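PDB 4XUR: endo-1,4-beta-xylanase C from Paenibacillus barcinonensis, which cleaves internal beta-1,4-xylosidic linkages in xylan, the piece described here being its second CBM22 domain, a xylan-binding module. Local coordinates for residues R48-T58 and V156-D167. Numbering follows the deposited sequence.
Sequences RSLKTSSRSET and VTETDTIPFYVD. With CA (calcium ion), chain G.
Leu50 and Thr52 pair with Val166 and Phe164 in the antiparallel ladder between strand 48-53 and the start of strand 164-173, a worked example of how the beta-sandwich of a CBM22 module ties distant parts of its chain together. Leu50 N gives a nearly straight bond to Val166 O (2.9 Å), Val166 N answers to Leu50 O, and Thr52 and Phe164 exchange the same two bonds; Lys51-Tyr165 between them is the non-hydrogen-bonded pair. A water bridges Leu50 O and Phe164 O and accepts from the Thr52 hydroxyl.

The two faces differ. Beside Val166, Leu50 adds an apolar contact on the Phe164 face; on the other, Lys51 and Tyr165 run alongside each other. With CG anti to the backbone N (chi1 -172°) and the rest of the chain extended, Lys51 lays its methylenes along the CE2 side of the tyrosine, and NZ reaches Tyr165 OH at 3.0 Å.

Beyond the strands, Arg55 takes over. Its NH1 donates to two backbone carbonyls, Ile162 O at 2.9 Å and Asp160 O at 3.0 Å, while NE and NH2 bond to His60 O and Thr148 OG1. Phe164 CE2 lies over one guanidinium face, offset toward its rim, with the planes 66° apart; the four hydrogen bonds leave the guanidinium little freedom to turn. Two waters link the Arg55 backbone to Thr161 O.

Just past the other end of the ladder, both strands reach a calcium ion, which Asp19, Glu21 and Ser46 also bind. Asp167 OD2, further held by His44 N, and OD1 grip the ion in bidentate fashion at 2.5 Å each, and Arg48 O binds it at 2.3 Å.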
ATOM      1  N   ARG A  48      12.631  -1.071  11.862  1.00 20.04           N
ATOM      2  CA  ARG A  48      11.180  -1.197  11.953  1.00 20.19           C
ATOM      3  C   ARG A  48      10.498  -1.038  10.596  1.00 17.84           C
ATOM      4  O   ARG A  48      10.998  -0.312   9.713  1.00 17.60           O
ATOM      5  CB  ARG A  48      10.610  -0.198  12.960  1.00 22.09           C
ATOM      6  CG  ARG A  48      11.265  -0.349  14.350  1.00 23.50           C
ATOM      7  CD  ARG A  48      10.481   0.218  15.477  1.00 25.26           C
ATOM      8  NE  ARG A  48      11.289   0.219  16.712  1.00 32.47           N
ATOM      9  CZ  ARG A  48      10.930   0.790  17.854  1.00 29.42           C
ATOM     10  NH1 ARG A  48       9.759   1.380  17.974  1.00 28.14           N
ATOM     11  NH2 ARG A  48      11.755   0.731  18.889  1.00 31.69           N
ATOM     12  N   SER A  49       9.368  -1.728  10.463  1.00 16.12           N
ATOM     13  CA  SER A  49       8.593  -1.701   9.196  1.00 15.59           C
ATOM     14  C   SER A  49       7.205  -2.173   9.489  1.00 14.41           C
ATOM     15  O   SER A  49       6.881  -2.533  10.590  1.00 14.50           O
ATOM     16  CB  SER A  49       9.314  -2.546   8.156  1.00 15.74           C
ATOM     17  OG  SER A  49       9.337  -3.916   8.522  1.00 15.09           O
ATOM     18  N   LEU A  50       6.318  -2.165   8.469  1.00 12.78           N
ATOM     19  CA  LEU A  50       4.950  -2.497   8.688  1.00 13.56           C
ATOM     20  C   LEU A  50       4.661  -3.829   8.070  1.00 13.42           C
ATOM     21  O   LEU A  50       4.716  -3.988   6.858  1.00 12.33           O
ATOM     22  CB  LEU A  50       4.055  -1.422   8.019  1.00 12.56           C
ATOM     23  CG  LEU A  50       2.543  -1.659   8.199  1.00 12.88           C
ATOM     24  CD1 LEU A  50       2.169  -1.790   9.659  1.00 13.70           C
ATOM     25  CD2 LEU A  50       1.815  -0.519   7.490  1.00 13.94           C
ATOM     26  N   LYS A  51       4.365  -4.841   8.927  1.00 13.37           N
ATOM     27  CA  LYS A  51       4.040  -6.160   8.500  1.00 14.17           C
ATOM     28  C   LYS A  51       2.554  -6.337   8.376  1.00 13.13           C
ATOM     29  O   LYS A  51       1.833  -6.010   9.307  1.00 12.71           O
ATOM     30  CB  LYS A  51       4.597  -7.214   9.447  1.00 14.27           C
ATOM     31  CG  LYS A  51       4.432  -8.665   8.926  1.00 16.24           C
ATOM     32  CD  LYS A  51       4.925  -9.730   9.940  1.00 15.09           C
ATOM     33  CE  LYS A  51       4.992 -11.105   9.222  1.00 15.97           C
ATOM     34  NZ  LYS A  51       5.941 -12.064   9.837  1.00 18.58           N
ATOM     35  N   THR A  52       2.110  -6.851   7.241  1.00 12.36           N
ATOM     36  CA  THR A  52       0.712  -7.264   7.082  1.00 13.27           C
ATOM     37  C   THR A  52       0.694  -8.802   6.993  1.00 13.56           C
ATOM     38  O   THR A  52       1.391  -9.402   6.193  1.00 14.13           O
ATOM     39  CB  THR A  52       0.058  -6.659   5.795  1.00 12.64           C
ATOM     40  OG1 THR A  52       0.200  -5.239   5.841  1.00 13.31           O
ATOM     41  CG2 THR A  52      -1.384  -7.089   5.701  1.00 12.31           C
ATOM     42  N   SER A  53      -0.184  -9.405   7.774  1.00 14.74           N
ATOM     43  CA  SER A  53      -0.305 -10.866   7.875  1.00 14.92           C
ATOM     44  C   SER A  53      -1.732 -11.242   8.066  1.00 14.84           C
ATOM     45  O   SER A  53      -2.611 -10.372   8.182  1.00 14.54           O
ATOM     46  CB  SER A  53       0.547 -11.389   9.071  1.00 15.74           C
ATOM     47  OG  SER A  53       0.016 -10.918  10.289  1.00 14.60           O
ATOM     48  N   SER A  54      -2.014 -12.551   8.164  1.00 15.23           N
ATOM     49  CA  SER A  54      -3.401 -13.039   8.273  1.00 16.18           C
ATOM     50  C   SER A  54      -4.220 -12.575   7.064  1.00 14.18           C
ATOM     51  O   SER A  54      -5.417 -12.293   7.211  1.00 14.44           O
ATOM     52  CB  SER A  54      -4.093 -12.578   9.568  1.00 15.46           C
ATOM     53  OG  SER A  54      -3.464 -13.130  10.703  1.00 17.40           O
ATOM     54  N   ARG A  55      -3.587 -12.526   5.889  1.00 13.26           N
ATOM     55  CA  ARG A  55      -4.252 -12.157   4.650  1.00 13.49           C
ATOM     56  C   ARG A  55      -5.038 -13.380   4.137  1.00 13.92           C
ATOM     57  O   ARG A  55      -4.514 -14.473   4.114  1.00 13.64           O
ATOM     58  CB  ARG A  55      -3.240 -11.667   3.607  1.00 12.90           C
ATOM     59  CG  ARG A  55      -2.318 -10.518   4.071  1.00 13.30           C
ATOM     60  CD  ARG A  55      -1.230 -10.176   3.019  1.00 13.78           C
ATOM     61  NE  ARG A  55      -1.838  -9.672   1.748  1.00 13.84           N
ATOM     62  CZ  ARG A  55      -1.636 -10.188   0.541  1.00 12.94           C
ATOM     63  NH1 ARG A  55      -0.857 -11.214   0.343  1.00 13.13           N
ATOM     64  NH2 ARG A  55      -2.281  -9.661  -0.536  1.00 13.47           N
ATOM     65  N   SER A  56      -6.280 -13.159   3.759  1.00 14.02           N
ATOM     66  CA  SER A  56      -7.093 -14.273   3.175  1.00 13.76           C
ATOM     67  C   SER A  56      -7.811 -13.770   1.909  1.00 15.16           C
ATOM     68  O   SER A  56      -8.781 -14.407   1.434  1.00 14.23           O
ATOM     69  CB  SER A  56      -8.078 -14.798   4.207  1.00 14.57           C
ATOM     70  OG  SER A  56      -9.048 -13.880   4.630  1.00 15.24           O
ATOM     71  N   GLU A  57      -7.343 -12.649   1.379  1.00 13.47           N
ATOM     72  CA  GLU A  57      -7.718 -12.190   0.061  1.00 13.03           C
ATOM     73  C   GLU A  57      -6.512 -11.486  -0.587  1.00 12.49           C
ATOM     74  O   GLU A  57      -5.567 -11.051   0.102  1.00 12.20           O
ATOM     75  CB  GLU A  57      -8.912 -11.216   0.134  1.00 13.71           C
ATOM     76  CG  GLU A  57     -10.179 -11.687   0.817  1.00 15.71           C
ATOM     77  CD  GLU A  57     -10.963 -12.768   0.071  1.00 15.53           C
ATOM     78  OE1 GLU A  57     -10.671 -13.076  -1.087  1.00 17.30           O
ATOM     79  OE2 GLU A  57     -11.896 -13.362   0.711  1.00 19.33           O
ATOM     80  N   THR A  58      -6.503 -11.424  -1.924  1.00 11.92           N
ATOM     81  CA  THR A  58      -5.397 -10.772  -2.636  1.00 12.53           C
ATOM     82  C   THR A  58      -5.420  -9.311  -2.271  1.00 11.17           C
ATOM     83  O   THR A  58      -4.373  -8.666  -2.230  1.00 12.08           O
ATOM     84  CB  THR A  58      -5.540 -10.816  -4.199  1.00 12.50           C
ATOM     85  OG1 THR A  58      -6.777 -10.185  -4.572  1.00 13.36           O
ATOM     86  CG2 THR A  58      -5.498 -12.235  -4.726  1.00 13.49           C
ATOM     87  N   VAL A 156      -8.562 -17.655  -4.983  1.00 35.55           N
ATOM     88  CA  VAL A 156      -7.394 -17.160  -4.169  1.00 31.89           C
ATOM     89  C   VAL A 156      -6.614 -18.367  -3.659  1.00 32.01           C
ATOM     90  O   VAL A 156      -7.206 -19.379  -3.245  1.00 28.85           O
ATOM     91  CB  VAL A 156      -7.880 -16.254  -3.001  1.00 32.03           C
ATOM     92  CG1 VAL A 156      -6.720 -15.830  -2.113  1.00 33.80           C
ATOM     93  CG2 VAL A 156      -8.556 -15.026  -3.566  1.00 35.18           C
ATOM     94  N   THR A 157      -5.304 -18.259  -3.646  1.00 27.59           N
ATOM     95  CA  THR A 157      -4.426 -19.368  -3.185  1.00 24.06           C
ATOM     96  C   THR A 157      -3.524 -18.932  -2.023  1.00 24.11           C
ATOM     97  O   THR A 157      -3.539 -17.795  -1.605  1.00 21.51           O
ATOM     98  CB  THR A 157      -3.490 -19.812  -4.313  1.00 24.82           C
ATOM     99  OG1 THR A 157      -2.640 -18.712  -4.651  1.00 24.80           O
ATOM    100  CG2 THR A 157      -4.275 -20.187  -5.529  1.00 23.85           C
ATOM    101  N   GLU A 158      -2.780 -19.880  -1.503  1.00 22.79           N
ATOM    102  CA  GLU A 158      -1.712 -19.611  -0.539  1.00 22.89           C
ATOM    103  C   GLU A 158      -0.668 -18.607  -0.968  1.00 21.15           C
ATOM    104  O   GLU A 158      -0.300 -17.701  -0.163  1.00 19.14           O
ATOM    105  CB  GLU A 158      -0.973 -20.897  -0.292  1.00 24.67           C
ATOM    106  CG  GLU A 158       0.387 -20.718   0.442  1.00 24.35           C
ATOM    107  CD  GLU A 158       0.862 -21.961   1.134  1.00 26.74           C
ATOM    108  OE1 GLU A 158       1.785 -21.829   1.994  1.00 28.30           O
ATOM    109  OE2 GLU A 158       0.328 -23.058   0.907  1.00 24.33           O
ATOM    110  N   THR A 159      -0.126 -18.773  -2.163  1.00 19.95           N
ATOM    111  CA  THR A 159       0.963 -17.954  -2.684  1.00 20.68           C
ATOM    112  C   THR A 159       0.493 -16.506  -2.830  1.00 22.38           C
ATOM    113  O   THR A 159       1.266 -15.566  -2.647  1.00 21.90           O
ATOM    114  CB  THR A 159       1.459 -18.467  -4.059  1.00 21.84           C
ATOM    115  OG1 THR A 159       0.345 -18.816  -4.893  1.00 20.16           O
ATOM    116  CG2 THR A 159       2.301 -19.708  -3.897  1.00 21.97           C
ATOM    117  N   ASP A 160      -0.778 -16.336  -3.164  1.00 20.24           N
ATOM    118  CA  ASP A 160      -1.395 -15.009  -3.271  1.00 21.05           C
ATOM    119  C   ASP A 160      -1.484 -14.252  -1.965  1.00 18.86           C
ATOM    120  O   ASP A 160      -1.463 -12.987  -1.963  1.00 18.70           O
ATOM    121  CB  ASP A 160      -2.855 -15.123  -3.778  1.00 20.58           C
ATOM    122  CG  ASP A 160      -2.946 -15.557  -5.210  1.00 23.71           C
ATOM    123  OD1 ASP A 160      -2.182 -15.111  -6.105  1.00 21.37           O
ATOM    124  OD2 ASP A 160      -3.866 -16.362  -5.460  1.00 25.68           O
ATOM    125  N   THR A 161      -1.591 -14.972  -0.839  1.00 17.26           N
ATOM    126  CA  THR A 161      -1.967 -14.362   0.437  1.00 14.97           C
ATOM    127  C   THR A 161      -0.847 -14.364   1.456  1.00 15.99           C
ATOM    128  O   THR A 161      -1.091 -14.334   2.664  1.00 16.06           O
ATOM    129  CB  THR A 161      -3.285 -14.959   1.015  1.00 15.80           C
ATOM    130  OG1 THR A 161      -3.127 -16.363   1.161  1.00 16.39           O
ATOM    131  CG2 THR A 161      -4.487 -14.623   0.153  1.00 15.86           C
ATOM    132  N   ILE A 162       0.386 -14.492   0.978  1.00 15.27           N
ATOM    133  CA  ILE A 162       1.498 -14.467   1.849  1.00 15.78           C
ATOM    134  C   ILE A 162       1.620 -13.139   2.608  1.00 16.80           C
ATOM    135  O   ILE A 162       1.237 -12.074   2.085  1.00 16.31           O
ATOM    136  CB  ILE A 162       2.860 -14.718   1.116  1.00 16.56           C
ATOM    137  CG1 ILE A 162       3.024 -13.747  -0.047  1.00 16.43           C
ATOM    138  CG2 ILE A 162       2.962 -16.159   0.679  1.00 15.47           C
ATOM    139  CD1 ILE A 162       4.416 -13.201  -0.118  1.00 18.69           C
ATOM    140  N   PRO A 163       2.136 -13.175   3.867  1.00 15.34           N
ATOM    141  CA  PRO A 163       2.402 -11.930   4.580  1.00 14.81           C
ATOM    142  C   PRO A 163       3.539 -11.156   3.938  1.00 14.00           C
ATOM    143  O   PRO A 163       4.381 -11.746   3.237  1.00 14.36           O
ATOM    144  CB  PRO A 163       2.823 -12.399   5.979  1.00 14.79           C
ATOM    145  CG  PRO A 163       3.456 -13.744   5.726  1.00 15.33           C
ATOM    146  CD  PRO A 163       2.672 -14.367   4.587  1.00 16.92           C
ATOM    147  N   PHE A 164       3.585  -9.836   4.128  1.00 14.34           N
ATOM    148  CA  PHE A 164       4.647  -9.026   3.573  1.00 13.40           C
ATOM    149  C   PHE A 164       4.811  -7.698   4.345  1.00 13.53           C
ATOM    150  O   PHE A 164       3.957  -7.311   5.101  1.00 11.88           O
ATOM    151  CB  PHE A 164       4.465  -8.752   2.069  1.00 14.22           C
ATOM    152  CG  PHE A 164       3.253  -7.911   1.715  1.00 14.05           C
ATOM    153  CD1 PHE A 164       3.317  -6.556   1.782  1.00 14.11           C
ATOM    154  CD2 PHE A 164       2.086  -8.517   1.320  1.00 13.57           C
ATOM    155  CE1 PHE A 164       2.196  -5.798   1.458  1.00 14.41           C
ATOM    156  CE2 PHE A 164       0.977  -7.766   0.956  1.00 14.55           C
ATOM    157  CZ  PHE A 164       1.063  -6.391   1.048  1.00 14.13           C
ATOM    158  N   TYR A 165       5.966  -7.103   4.137  1.00 12.75           N
ATOM    159  CA  TYR A 165       6.429  -5.888   4.819  1.00 13.42           C
ATOM    160  C   TYR A 165       6.444  -4.736   3.856  1.00 12.48           C
ATOM    161  O   TYR A 165       6.760  -4.919   2.694  1.00 12.16           O
ATOM    162  CB  TYR A 165       7.876  -6.071   5.348  1.00 14.51           C
ATOM    163  CG  TYR A 165       8.016  -7.294   6.265  1.00 14.58           C
ATOM    164  CD1 TYR A 165       8.203  -8.574   5.713  1.00 14.81           C
ATOM    165  CD2 TYR A 165       7.866  -7.155   7.639  1.00 15.77           C
ATOM    166  CE1 TYR A 165       8.316  -9.711   6.564  1.00 16.56           C
ATOM    167  CE2 TYR A 165       7.947  -8.258   8.496  1.00 15.59           C
ATOM    168  CZ  TYR A 165       8.202  -9.530   7.929  1.00 15.74           C
ATOM    169  OH  TYR A 165       8.281 -10.627   8.759  1.00 16.50           O
ATOM    170  N   VAL A 166       6.094  -3.543   4.345  1.00 12.12           N
ATOM    171  CA  VAL A 166       6.409  -2.307   3.622  1.00 12.55           C
ATOM    172  C   VAL A 166       7.159  -1.310   4.515  1.00 11.50           C
ATOM    173  O   VAL A 166       7.035  -1.390   5.736  1.00 12.39           O
ATOM    174  CB  VAL A 166       5.161  -1.551   3.053  1.00 11.67           C
ATOM    175  CG1 VAL A 166       4.390  -2.446   2.078  1.00 12.00           C
ATOM    176  CG2 VAL A 166       4.244  -1.060   4.144  1.00 11.88           C
ATOM    177  N   ASP A 167       7.942  -0.448   3.909  1.00 11.36           N
ATOM    178  CA  ASP A 167       8.762   0.545   4.619  1.00 11.99           C
ATOM    179  C   ASP A 167       9.094   1.729   3.707  1.00 11.75           C
ATOM    180  O   ASP A 167       8.949   1.663   2.490  1.00 11.95           O
ATOM    181  CB  ASP A 167      10.070  -0.120   5.128  1.00 11.34           C
ATOM    182  CG  ASP A 167      10.689   0.567   6.304  1.00 11.67           C
ATOM    183  OD1 ASP A 167      10.095   1.491   6.937  1.00 10.05           O
ATOM    184  OD2 ASP A 167      11.809   0.122   6.651  1.00 10.54           O
TER
HETATM  185 CA    CA G1005      11.823   1.597   8.704  1.00 16.43          CA
HETATM  186  O   HOH W   1       2.812  -4.652   4.945  1.00  9.28           O
HETATM  187  O   HOH W   2      -0.789 -13.212   5.151  1.00 13.52           O
HETATM  188  O   HOH W   3      -2.589 -16.209   4.277  1.00 14.91           O
HETATM  189  O   HOH W   4      13.071   3.091   7.675  1.00 16.82           O